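Dihydrodipicolinate reductase N-terminus domain-containing protein (PDB 6IAQ) is an NADP-dependent amine dehydrogenase, an oxidoreductase of a family that carries out asymmetric reductive amination of ketones to amines. Local coordinates at residues S20-M25 / T305-M310; A78-N83 / A103-E108; M153-R158 / P291-S296. One frame throughout, in Å; residues are numbered along the deposited sequence.

Contact 1 of 3, residues S20-M25 / T305-M310; sequences SIVAGM and TTCTQM. With NAP (NADP nicotinamide-adenine-dinucleotide phosphate), chain F.
Cys-307 lays its CB and SG across the face of helix 20-25 that carries Ile-21, Val-22 and Met-25. Its SG, anti to the carbonyl carbon (chi1 -63°), reaches the start of that helix segment and lies 3.8 Å from Ile-21 CB, while its CB rests 3.7 Å from Val-22 CG2. From the far end of the same face comes Met-25, whose chain is extended beyond CG; its SD passes 3.8 Å from Cys-307 CB, and its CE runs on to touch Thr-308 CG2 at 3.6 Å. Val-22 uses a single branch. Its CG2 is shared between Cys-307 and the end of Met-310, whose chain bends at chi3 (65°) and brings CE in at about a right angle, 3.7 Å from Val-22 CG2. No hydrogen bond links the two segments. Within helix 305-310, Thr-305 O accepts from Gln-309 N, one turn on, and from Gln-309 NE2, which approach opposite faces of its plane; together with Tyr-140 O and Thr-143 OG1 this fixes the Gln-309 amide. Thr-306 points CG2 at the nicotinamide, 3.2 Å from C4N of NADP, the carbon that carries hydride in such cofactors. Thr-308 OG1 is hydrogen-bonded to Thr-155 O of the second subunit. The contact joins helix 17-28 to helix 302-312, their segment axes crossing at -46° and 9.2 Å apart; Val-22 and Met-310 also lie on strand 77-80, and helix 141-153 borders helix 302-312 at Thr-305 and Gln-309.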
# COMPACT_ATOMS: atom_id res chain seq x y z
N SER A 20 -6.07 25.68 5.53
CA SER A 20 -7.40 25.90 6.14
C SER A 20 -8.00 24.55 6.51
O SER A 20 -8.52 24.41 7.62
CB SER A 20 -8.31 26.72 5.25
OG SER A 20 -7.74 28.02 5.05
N ILE A 21 -7.90 23.56 5.63
CA ILE A 21 -8.45 22.19 5.88
C ILE A 21 -7.58 21.54 6.97
O ILE A 21 -8.14 20.92 7.91
CB ILE A 21 -8.47 21.36 4.58
CG1 ILE A 21 -9.33 22.02 3.51
CG2 ILE A 21 -8.95 19.94 4.87
CD1 ILE A 21 -9.19 21.43 2.11
N VAL A 22 -6.28 21.63 6.82
CA VAL A 22 -5.30 21.00 7.73
C VAL A 22 -5.54 21.49 9.17
O VAL A 22 -5.53 20.65 10.09
CB VAL A 22 -3.88 21.27 7.26
CG1 VAL A 22 -2.87 20.95 8.35
CG2 VAL A 22 -3.57 20.51 5.97
N ALA A 23 -5.76 22.80 9.34
CA ALA A 23 -5.92 23.42 10.67
C ALA A 23 -7.05 22.71 11.42
O ALA A 23 -6.83 22.29 12.57
CB ALA A 23 -6.14 24.91 10.53
N GLY A 24 -8.20 22.51 10.78
CA GLY A 24 -9.38 21.86 11.36
C GLY A 24 -9.08 20.42 11.74
O GLY A 24 -9.55 19.97 12.82
N MET A 25 -8.31 19.70 10.90
CA MET A 25 -7.92 18.30 11.18
C MET A 25 -6.95 18.30 12.38
O MET A 25 -7.06 17.40 13.20
CB MET A 25 -7.25 17.63 9.98
CG MET A 25 -8.18 17.39 8.81
SD MET A 25 -7.27 16.83 7.35
CE MET A 25 -8.65 16.58 6.24
N THR A 305 -7.12 13.95 0.85
CA THR A 305 -5.99 13.05 1.22
C THR A 305 -4.66 13.82 1.09
O THR A 305 -3.65 13.36 1.67
CB THR A 305 -5.99 11.73 0.45
OG1 THR A 305 -5.83 11.99 -0.95
CG2 THR A 305 -7.24 10.91 0.69
N THR A 306 -4.61 14.95 0.40
CA THR A 306 -3.44 15.85 0.51
C THR A 306 -3.27 16.21 2.00
O THR A 306 -2.15 16.08 2.56
CB THR A 306 -3.63 17.12 -0.32
OG1 THR A 306 -3.57 16.80 -1.70
CG2 THR A 306 -2.60 18.18 0.00
N CYS A 307 -4.36 16.59 2.63
CA CYS A 307 -4.38 17.20 3.99
C CYS A 307 -4.26 16.09 5.05
O CYS A 307 -3.45 16.24 5.96
CB CYS A 307 -5.63 18.05 4.14
SG CYS A 307 -5.60 19.42 2.95
N THR A 308 -5.02 14.99 4.90
CA THR A 308 -4.98 13.85 5.86
C THR A 308 -3.58 13.26 5.88
O THR A 308 -3.12 12.91 6.96
CB THR A 308 -5.97 12.73 5.54
OG1 THR A 308 -5.64 12.19 4.24
CG2 THR A 308 -7.39 13.22 5.64
N GLN A 309 -2.90 13.17 4.73
CA GLN A 309 -1.57 12.53 4.72
C GLN A 309 -0.56 13.41 5.46
O GLN A 309 0.20 12.85 6.27
CB GLN A 309 -1.18 12.14 3.31
CG GLN A 309 -1.99 10.94 2.82
CD GLN A 309 -1.59 10.56 1.43
OE1 GLN A 309 -0.66 9.79 1.24
NE2 GLN A 309 -2.28 11.12 0.46
N MET A 310 -0.55 14.72 5.22
CA MET A 310 0.38 15.62 5.94
C MET A 310 0.08 15.54 7.44
O MET A 310 1.02 15.45 8.21
CB MET A 310 0.29 17.09 5.47
CG MET A 310 1.26 17.98 6.22
SD MET A 310 1.71 19.51 5.33
CE MET A 310 0.08 20.24 5.37
PA NAP F . -2.96 28.80 -1.69
O1A NAP F . -4.36 28.73 -1.30
O2A NAP F . -2.41 29.80 -2.75
O5B NAP F . -2.12 28.99 -0.31
C5B NAP F . -0.74 29.40 -0.28
C4B NAP F . -0.50 30.16 1.02
O4B NAP F . 0.86 30.54 1.15
C3B NAP F . -1.33 31.47 1.17
O3B NAP F . -1.95 31.35 2.47
C2B NAP F . -0.33 32.62 1.20
O2B NAP F . -0.65 33.65 2.16
C1B NAP F . 0.85 31.87 1.76
N9A NAP F . 2.18 32.43 1.52
C8A NAP F . 2.80 32.69 0.35
N7A NAP F . 4.04 33.11 0.62
C5A NAP F . 4.23 33.02 1.96
C6A NAP F . 5.31 33.27 2.94
N6A NAP F . 6.50 33.70 2.55
N1A NAP F . 5.06 33.06 4.23
C2A NAP F . 3.88 32.60 4.70
N3A NAP F . 2.83 32.35 3.89
C4A NAP F . 2.99 32.58 2.55
O3 NAP F . -2.41 27.34 -2.23
PN NAP F . -2.82 25.87 -1.60
O1N NAP F . -3.87 25.17 -2.41
O2N NAP F . -3.03 25.96 -0.13
O5D NAP F . -1.39 25.26 -1.97
C5D NAP F . -0.15 25.59 -1.33
C4D NAP F . 1.03 24.82 -1.85
O4D NAP F . 0.83 23.41 -1.52
C3D NAP F . 1.19 24.98 -3.34
O3D NAP F . 2.54 25.15 -3.73
C2D NAP F . 0.63 23.66 -3.88
O2D NAP F . 1.20 23.39 -5.17
C1D NAP F . 1.01 22.68 -2.73
N1N NAP F . 0.15 21.49 -2.71
C2N NAP F . 0.73 20.31 -2.68
C3N NAP F . -0.05 19.16 -2.73
C7N NAP F . 0.58 17.78 -2.64
O7N NAP F . -0.18 16.84 -2.85
N7N NAP F . 1.87 17.62 -2.31
C4N NAP F . -1.43 19.28 -2.79
C5N NAP F . -2.03 20.54 -2.82
C6N NAP F . -1.19 21.62 -2.77
P2B NAP F . -1.96 34.55 2.05
O1X NAP F . -3.16 33.67 2.31
O2X NAP F . -1.88 35.49 3.25
O3X NAP F . -1.74 35.12 0.65

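Contact 2 of 3, residues A78-N83 / A103-E108; sequences AVIAVN and AVTLSE. With NAP (NADP nicotinamide-adenine-dinucleotide phosphate), chain F; EDO (1,2-ethanediol), chain E.
The backbones of strands 78-80 and 103-105 run parallel, their axes 4.8 Å apart and 15° from exact alignment, joined by three backbone hydrogen bonds: Val-104 N to Ala-78 O, Ile-80 N to Val-104 O, and, just past the strand, Leu-106 N to Ile-80 O. Side chains alternate between the two faces of the sheet. On one, Ile-80 spans two partners: with CG1 anti to the carbonyl carbon (chi1 -52°), its CD1 reaches 3.9 Å from Ala-103 CB, whereas its CB lies 3.6 Å from Thr-105 OG1. On the other, Val-79 and Val-104 run alongside one another, Val-79 CG2 4.2 Å from Val-104 CG1. Beyond the strands, Ala-81 CB packs on Leu-106 CD1 at 3.8 Å. Ser-107 OG donates to Asn-83 O over 2.7 Å, from above the carbonyl plane. A water accepts from Val-82 N, donates to Asn-83 O and is hydrogen-bonded to Thr-105 OG1, bridging the two segments. The loop after strand 103-105 also holds the cofactor. Leu-106 O accepts from the carboxamide N7N of NADP (2.9 Å, 168° at the hydrogen), and Leu-106 CB lies close to C2N; together these probably limit rotation of the nicotinamide. Glu-108, bent at chi2, turns OE2 to the ribose hydroxyl O2D at 2.8 Å; OE2 also accepts from an ethanediol, probably from the crystallisation liquor, and OE1 is hydrogen-bonded to Ser-84 OG. With helix 86-98 the strands make a beta-alpha-beta unit of a Rossmann fold, whose C-terminal strand ends characteristically form the dinucleotide site.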
# COMPACT_ATOMS: atom_id res chain seq x y z
N ALA A 78 6.22 22.64 12.36
CA ALA A 78 5.68 23.61 11.38
C ALA A 78 5.02 22.81 10.26
O ALA A 78 5.65 21.91 9.70
CB ALA A 78 6.80 24.47 10.84
N VAL A 79 3.76 23.13 9.98
CA VAL A 79 2.90 22.44 8.97
C VAL A 79 2.76 23.41 7.78
O VAL A 79 2.10 24.42 7.94
CB VAL A 79 1.56 22.07 9.61
CG1 VAL A 79 0.70 21.31 8.64
CG2 VAL A 79 1.77 21.27 10.91
N ILE A 80 3.50 23.16 6.71
CA ILE A 80 3.75 24.16 5.64
C ILE A 80 2.89 23.82 4.41
O ILE A 80 3.04 22.72 3.83
CB ILE A 80 5.23 24.23 5.27
CG1 ILE A 80 6.11 24.43 6.52
CG2 ILE A 80 5.45 25.34 4.24
CD1 ILE A 80 7.58 24.40 6.21
N ALA A 81 2.05 24.77 4.01
CA ALA A 81 1.33 24.71 2.72
C ALA A 81 1.46 26.08 2.05
O ALA A 81 0.48 26.89 2.14
CB ALA A 81 -0.09 24.31 2.96
N VAL A 82 2.62 26.35 1.44
CA VAL A 82 2.82 27.70 0.82
C VAL A 82 3.23 27.57 -0.64
O VAL A 82 2.55 28.22 -1.42
CB VAL A 82 3.69 28.69 1.64
CG1 VAL A 82 3.84 28.33 3.10
CG2 VAL A 82 4.99 29.08 0.98
N ASN A 83 4.26 26.80 -1.00
CA ASN A 83 4.77 26.73 -2.39
C ASN A 83 5.27 25.31 -2.71
O ASN A 83 5.16 24.42 -1.82
CB ASN A 83 5.83 27.80 -2.65
CG ASN A 83 6.93 27.76 -1.60
OD1 ASN A 83 7.24 26.69 -1.08
ND2 ASN A 83 7.49 28.93 -1.29
N ALA A 103 9.59 20.18 10.30
CA ALA A 103 8.69 20.72 9.26
C ALA A 103 8.15 19.57 8.40
O ALA A 103 8.93 18.75 7.92
CB ALA A 103 9.39 21.77 8.42
N VAL A 104 6.83 19.53 8.27
CA VAL A 104 6.14 18.72 7.24
C VAL A 104 5.59 19.73 6.22
O VAL A 104 5.07 20.78 6.65
CB VAL A 104 5.09 17.82 7.93
CG1 VAL A 104 3.94 18.60 8.54
CG2 VAL A 104 4.61 16.73 7.00
N THR A 105 5.80 19.50 4.93
CA THR A 105 5.42 20.46 3.86
C THR A 105 4.73 19.75 2.69
O THR A 105 5.13 18.61 2.37
CB THR A 105 6.63 21.25 3.39
OG1 THR A 105 6.20 22.24 2.45
CG2 THR A 105 7.71 20.41 2.75
N LEU A 106 3.82 20.45 2.03
CA LEU A 106 3.14 19.98 0.80
C LEU A 106 4.03 20.21 -0.41
O LEU A 106 3.61 19.76 -1.49
CB LEU A 106 1.80 20.69 0.64
CG LEU A 106 0.75 20.29 1.67
CD1 LEU A 106 -0.56 20.93 1.33
CD2 LEU A 106 0.67 18.77 1.82
N SER A 107 5.18 20.91 -0.29
CA SER A 107 6.03 21.22 -1.46
C SER A 107 6.24 19.94 -2.30
O SER A 107 6.86 19.01 -1.80
CB SER A 107 7.34 21.86 -1.06
OG SER A 107 7.11 23.16 -0.52
N GLU A 108 5.77 19.93 -3.55
CA GLU A 108 5.76 18.71 -4.41
C GLU A 108 7.21 18.27 -4.66
O GLU A 108 7.47 17.07 -4.68
CB GLU A 108 4.98 18.94 -5.71
CG GLU A 108 3.47 19.06 -5.50
CD GLU A 108 2.94 20.45 -5.26
OE1 GLU A 108 3.75 21.34 -4.86
OE2 GLU A 108 1.71 20.65 -5.44
PA NAP F . -2.96 28.80 -1.69
O1A NAP F . -4.36 28.73 -1.30
O2A NAP F . -2.41 29.80 -2.75
O5B NAP F . -2.12 28.99 -0.31
C5B NAP F . -0.74 29.40 -0.28
C4B NAP F . -0.50 30.16 1.02
O4B NAP F . 0.86 30.54 1.15
C3B NAP F . -1.33 31.47 1.17
O3B NAP F . -1.95 31.35 2.47
C2B NAP F . -0.33 32.62 1.20
O2B NAP F . -0.65 33.65 2.16
C1B NAP F . 0.85 31.87 1.76
N9A NAP F . 2.18 32.43 1.52
C8A NAP F . 2.80 32.69 0.35
N7A NAP F . 4.04 33.11 0.62
C5A NAP F . 4.23 33.02 1.96
C6A NAP F . 5.31 33.27 2.94
N6A NAP F . 6.50 33.70 2.55
N1A NAP F . 5.06 33.06 4.23
C2A NAP F . 3.88 32.60 4.70
N3A NAP F . 2.83 32.35 3.89
C4A NAP F . 2.99 32.58 2.55
O3 NAP F . -2.41 27.34 -2.23
PN NAP F . -2.82 25.87 -1.60
O1N NAP F . -3.87 25.17 -2.41
O2N NAP F . -3.03 25.96 -0.13
O5D NAP F . -1.39 25.26 -1.97
C5D NAP F . -0.15 25.59 -1.33
C4D NAP F . 1.03 24.82 -1.85
O4D NAP F . 0.83 23.41 -1.52
C3D NAP F . 1.19 24.98 -3.34
O3D NAP F . 2.54 25.15 -3.73
C2D NAP F . 0.63 23.66 -3.88
O2D NAP F . 1.20 23.39 -5.17
C1D NAP F . 1.01 22.68 -2.73
N1N NAP F . 0.15 21.49 -2.71
C2N NAP F . 0.73 20.31 -2.68
C3N NAP F . -0.05 19.16 -2.73
C7N NAP F . 0.58 17.78 -2.64
O7N NAP F . -0.18 16.84 -2.85
N7N NAP F . 1.87 17.62 -2.31
C4N NAP F . -1.43 19.28 -2.79
C5N NAP F . -2.03 20.54 -2.82
C6N NAP F . -1.19 21.62 -2.77
P2B NAP F . -1.96 34.55 2.05
O1X NAP F . -3.16 33.67 2.31
O2X NAP F . -1.88 35.49 3.25
O3X NAP F . -1.74 35.12 0.65
C1 EDO E . -1.16 18.45 -6.59
O1 EDO E . 0.17 18.49 -6.19
C2 EDO E . -1.69 17.06 -6.47
O2 EDO E . -2.21 16.80 -5.17
O HOH W 1 4.30 24.07 0.87

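Contact 3 of 3, residues M153-R158 / P291-S296; sequences MGTAHR and PNLFLS
Leu-293 turns its two methyl groups toward Thr-155, with CD1 3.4 Å and CD2 3.7 Å from Thr-155 OG1, so the branched end of the leucine sits against the hydroxyl. Its CG is anti to the carbonyl carbon (chi1 -66°), which directs the isobutyl group from the strand toward the loop; the two side chains meet at a slant. The Thr-155 hydroxyl stands between its own backbone N and carbonyl carbon (chi1 75°) and is hydrogen-bonded to Leu-152 O, at the end of helix 141-153. That bond holds OG1 in place against the leucine methyls, which meet it by van der Waals contact. Leu-293 CD1 also reaches Ala-156 CB at 4.1 Å. Pro-291, preceded by a cis peptide bond, approaches through CD, 4.0 Å from Thr-155 O and 4.1 Å from Ala-156 CA. No hydrogen bond links the two segments. Within the loop, a type I turn from Met-153 to Ala-156 is closed by Ala-156 N bonding to Met-153 O at 3.0 Å. His-157 sends its imidazole away from 291-296 (chi1 -172°), toward the second subunit, where it packs on Asp-28 and NE2 makes a weak hydrogen bond to Met-25 O. That subunit also supplies Asn-312, whose ND2 hydrogen-bonds to the backbone O of Gly-154 and of Ala-156, and Pro-301, which packs on Pro-291 and Leu-293. His-157 and Arg-158 lie opposite the single residue Glu-290 in a classic beta bulge at the start of inner strand 158-169, with 293-296 the outermost strand of the mixed sheet within the chain, at the subunit interface.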
# COMPACT_ATOMS: atom_id res chain seq x y z
N MET A 153 4.27 -3.06 -6.58
CA MET A 153 5.52 -3.59 -7.21
C MET A 153 6.04 -4.81 -6.42
O MET A 153 6.61 -5.74 -7.03
CB MET A 153 6.59 -2.50 -7.29
CG MET A 153 6.26 -1.43 -8.32
SD MET A 153 7.39 -0.01 -8.15
CE MET A 153 8.95 -0.84 -8.47
N GLY A 154 5.84 -4.82 -5.11
CA GLY A 154 6.21 -5.94 -4.23
C GLY A 154 5.47 -7.23 -4.56
O GLY A 154 5.86 -8.26 -4.01
N THR A 155 4.40 -7.19 -5.34
CA THR A 155 3.63 -8.42 -5.72
C THR A 155 4.08 -8.93 -7.09
O THR A 155 3.50 -9.94 -7.57
CB THR A 155 2.13 -8.17 -5.66
OG1 THR A 155 1.72 -7.39 -6.78
CG2 THR A 155 1.73 -7.52 -4.36
N ALA A 156 5.07 -8.28 -7.72
CA ALA A 156 5.54 -8.66 -9.07
C ALA A 156 6.74 -9.60 -8.94
O ALA A 156 7.52 -9.45 -7.98
CB ALA A 156 5.89 -7.44 -9.87
N HIS A 157 6.84 -10.58 -9.85
CA HIS A 157 8.05 -11.43 -10.01
C HIS A 157 9.06 -10.72 -10.91
O HIS A 157 10.24 -10.69 -10.58
CB HIS A 157 7.69 -12.79 -10.63
CG HIS A 157 8.84 -13.73 -10.62
ND1 HIS A 157 9.32 -14.33 -11.77
CD2 HIS A 157 9.61 -14.18 -9.61
CE1 HIS A 157 10.35 -15.09 -11.46
NE2 HIS A 157 10.52 -15.03 -10.14
N ARG A 158 8.60 -10.21 -12.03
CA ARG A 158 9.43 -9.45 -12.99
C ARG A 158 8.66 -8.21 -13.41
O ARG A 158 7.48 -8.33 -13.77
CB ARG A 158 9.81 -10.31 -14.20
CG ARG A 158 10.92 -9.69 -15.04
CD ARG A 158 11.05 -10.30 -16.43
NE ARG A 158 10.02 -9.80 -17.33
CZ ARG A 158 9.02 -10.51 -17.86
NH1 ARG A 158 8.15 -9.93 -18.66
NH2 ARG A 158 8.89 -11.80 -17.60
N PRO A 291 3.38 -10.87 -12.80
CA PRO A 291 2.29 -10.85 -13.77
C PRO A 291 2.01 -9.40 -14.18
O PRO A 291 2.68 -8.51 -13.69
CB PRO A 291 1.12 -11.38 -12.92
CG PRO A 291 1.36 -10.75 -11.58
CD PRO A 291 2.88 -10.73 -11.42
N ASN A 292 1.00 -9.18 -15.02
CA ASN A 292 0.44 -7.82 -15.27
C ASN A 292 -0.46 -7.44 -14.09
O ASN A 292 -1.28 -8.29 -13.66
CB ASN A 292 -0.32 -7.70 -16.58
CG ASN A 292 0.57 -7.94 -17.79
OD1 ASN A 292 1.76 -7.59 -17.78
ND2 ASN A 292 0.02 -8.56 -18.82
N LEU A 293 -0.31 -6.21 -13.58
CA LEU A 293 -1.05 -5.74 -12.40
C LEU A 293 -1.73 -4.42 -12.72
O LEU A 293 -1.23 -3.68 -13.61
CB LEU A 293 -0.10 -5.57 -11.22
CG LEU A 293 0.51 -6.86 -10.71
CD1 LEU A 293 1.85 -6.59 -10.07
CD2 LEU A 293 -0.44 -7.57 -9.75
N PHE A 294 -2.84 -4.17 -12.04
CA PHE A 294 -3.65 -2.93 -12.19
C PHE A 294 -4.05 -2.41 -10.81
O PHE A 294 -4.35 -3.21 -9.89
CB PHE A 294 -4.89 -3.22 -13.04
CG PHE A 294 -5.69 -1.99 -13.33
CD1 PHE A 294 -5.22 -1.02 -14.21
CD2 PHE A 294 -6.91 -1.78 -12.72
CE1 PHE A 294 -5.95 0.14 -14.47
CE2 PHE A 294 -7.64 -0.62 -12.97
CZ PHE A 294 -7.17 0.32 -13.86
N LEU A 295 -4.08 -1.09 -10.68
CA LEU A 295 -4.59 -0.40 -9.46
C LEU A 295 -5.34 0.85 -9.93
O LEU A 295 -4.84 1.59 -10.79
CB LEU A 295 -3.44 -0.04 -8.53
CG LEU A 295 -3.83 0.64 -7.20
CD1 LEU A 295 -3.01 0.07 -6.05
CD2 LEU A 295 -3.61 2.14 -7.25
N SER A 296 -6.53 1.04 -9.37
CA SER A 296 -7.37 2.23 -9.59
C SER A 296 -7.96 2.64 -8.24
O SER A 296 -8.26 1.75 -7.41
CB SER A 296 -8.44 1.92 -10.63
OG SER A 296 -9.52 2.82 -10.53

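How the contacts relate
Contacts 1 and 2 adjoin, with centres 11 Å apart; Met-310 and Val-22 pack on Val-79, and Thr-306 on Leu-106, so the crossed helices lie against the parallel sheet and both contacts touch NADP. Contact 3 is remote, its centre about 30 Å from that of contact 1 and 32 Å from that of contact 2, at the mixed sheet of the C-terminal part. Along the chain, 20-25 comes first, then contact 2, contact 3 and finally 305-310, whose helix returns the chain to the nucleotide-binding half. Contacts 1 and 3 are apart within one chain but meet across the dimer, where Thr-308 and Met-25 of one subunit face Thr-155 and His-157 of the other.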